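Local coordinates for 3-hydroxyisobutyrate dehydrogenase (Salmonella typhimurium, PDB 3G0O), which probably oxidises L-threonate to 2-oxo-tetronate, using NAD(+) in preference to NADP(+) as cosubstrate, at residues Asp125-Gly130 and Ala174-Lys179. Sequence-based numbering, arbitrary orientation.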
loop_
_atom_site.group_PDB
_atom_site.type_symbol
_atom_site.label_atom_id
_atom_site.label_comp_id
_atom_site.label_asym_id
_atom_site.label_seq_id
_atom_site.Cartn_x
_atom_site.Cartn_y
_atom_site.Cartn_z
ATOM N N ASP A 125 23.144 -13.302 -3.777
ATOM C CA ASP A 125 21.996 -12.889 -4.577
ATOM C C ASP A 125 21.241 -12.009 -3.592
ATOM O O ASP A 125 20.425 -12.497 -2.815
ATOM C CB ASP A 125 21.182 -14.127 -4.959
ATOM C CG ASP A 125 19.907 -13.787 -5.704
ATOM O OD1 ASP A 125 19.810 -12.663 -6.232
ATOM O OD2 ASP A 125 19.012 -14.655 -5.769
ATOM N N ALA A 126 21.514 -10.710 -3.627
ATOM C CA ALA A 126 20.919 -9.804 -2.658
ATOM C C ALA A 126 20.177 -8.562 -3.137
ATOM O O ALA A 126 20.592 -7.437 -2.847
ATOM C CB ALA A 126 22.000 -9.385 -1.657
ATOM N N PRO A 127 19.067 -8.740 -3.866
ATOM C CA PRO A 127 18.340 -7.549 -4.317
ATOM C C PRO A 127 17.831 -6.796 -3.083
ATOM O O PRO A 127 17.612 -7.398 -2.028
ATOM C CB PRO A 127 17.212 -8.133 -5.176
ATOM C CG PRO A 127 17.021 -9.517 -4.613
ATOM C CD PRO A 127 18.436 -9.970 -4.364
ATOM N N VAL A 128 17.645 -5.487 -3.209
ATOM C CA VAL A 128 17.200 -4.682 -2.075
ATOM C C VAL A 128 15.948 -3.842 -2.310
ATOM O O VAL A 128 15.460 -3.711 -3.434
ATOM C CB VAL A 128 18.312 -3.713 -1.625
ATOM C CG1 VAL A 128 19.534 -4.494 -1.180
ATOM C CG2 VAL A 128 18.670 -2.774 -2.772
ATOM N N SER A 129 15.449 -3.264 -1.220
ATOM C CA SER A 129 14.286 -2.395 -1.258
ATOM C C SER A 129 14.289 -1.501 -0.021
ATOM O O SER A 129 15.235 -1.529 0.772
ATOM C CB SER A 129 12.989 -3.207 -1.312
ATOM O OG SER A 129 11.875 -2.340 -1.466
ATOM N N GLY A 130 13.241 -0.699 0.132
ATOM C CA GLY A 130 13.154 0.188 1.278
ATOM C C GLY A 130 13.116 1.665 0.925
ATOM O O GLY A 130 12.710 2.485 1.745
ATOM N N ALA A 174 17.005 -17.673 -5.087
ATOM C CA ALA A 174 15.812 -17.439 -4.284
ATOM C C ALA A 174 15.621 -15.964 -3.955
ATOM O O ALA A 174 14.496 -15.465 -3.938
ATOM C CB ALA A 174 15.873 -18.257 -3.004
ATOM N N GLY A 175 16.723 -15.272 -3.685
ATOM C CA GLY A 175 16.635 -13.861 -3.379
ATOM C C GLY A 175 16.006 -13.101 -4.534
ATOM O O GLY A 175 15.119 -12.275 -4.323
ATOM N N SER A 176 16.454 -13.376 -5.756
ATOM C CA SER A 176 15.903 -12.690 -6.923
ATOM C C SER A 176 14.437 -13.048 -7.153
ATOM O O SER A 176 13.667 -12.224 -7.645
ATOM C CB SER A 176 16.720 -13.006 -8.178
ATOM O OG SER A 176 17.977 -12.344 -8.155
ATOM N N THR A 177 14.050 -14.271 -6.795
ATOM C CA THR A 177 12.657 -14.685 -6.955
ATOM C C THR A 177 11.778 -13.850 -6.027
ATOM O O THR A 177 10.677 -13.433 -6.399
ATOM C CB THR A 177 12.470 -16.181 -6.621
ATOM O OG1 THR A 177 13.141 -16.973 -7.609
ATOM C CG2 THR A 177 10.983 -16.549 -6.609
ATOM N N VAL A 178 12.270 -13.599 -4.821
ATOM C CA VAL A 178 11.517 -12.800 -3.861
ATOM C C VAL A 178 11.396 -11.364 -4.353
ATOM O O VAL A 178 10.338 -10.748 -4.218
ATOM C CB VAL A 178 12.187 -12.823 -2.474
ATOM C CG1 VAL A 178 11.523 -11.811 -1.544
ATOM C CG2 VAL A 178 12.082 -14.222 -1.884
ATOM N N LYS A 179 12.480 -10.835 -4.925
ATOM C CA LYS A 179 12.489 -9.473 -5.456
ATOM C C LYS A 179 11.474 -9.341 -6.591
ATOM O O LYS A 179 10.783 -8.330 -6.705
ATOM C CB LYS A 179 13.886 -9.104 -5.975
ATOM C CG LYS A 179 13.998 -7.694 -6.569
ATOM C CD LYS A 179 13.560 -6.632 -5.567
ATOM C CE LYS A 179 13.627 -5.221 -6.146
ATOM N NZ LYS A 179 15.018 -4.792 -6.470
HETATM O O HOH W 1 17.938 -4.599 -5.854
#
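Asp125 OD2 is gripped by two backbone N-H groups at the start of helix 174-202: it accepts that of Ser176 (N to OD2 2.9 Å, N-H...O angle 152°) on the syn side, 32° out of the carboxylate plane, and that of Gly173, just before the helix. Asp125 OD1 accepts a 2.7 Å bond from Ser176 OG, also syn but only 16° out of plane. The extended first torsion of Asp125 carries its carboxylate from strand 122-129 to the Ser176 N-H and hydroxyl. Gly175 lies close to Asp125, their CA atoms 5.6 Å apart. One turn on, the Pro127 ring lies against the aliphatic stem of Lys179, the two running past each other in opposite directions, with Pro127 CG and Lys179 CB a tight 3.4 Å apart. Bends at chi2 and chi4 carry the lysine onward to Val128 O, which NZ meets in a weak 3.3 Å bond; a water held by Val128 N at 2.8 Å also bonds weakly to NZ. The contact thus joins the Rossmann-type domain to the long helix, whose N-terminus probably stabilises the buried carboxylate, and probably helps Thr103 OG1, the strongest polar partner of Lys179 NZ, hold this predicted active-site residue about 5 Å from a tartrate probably from the crystallisation liquor.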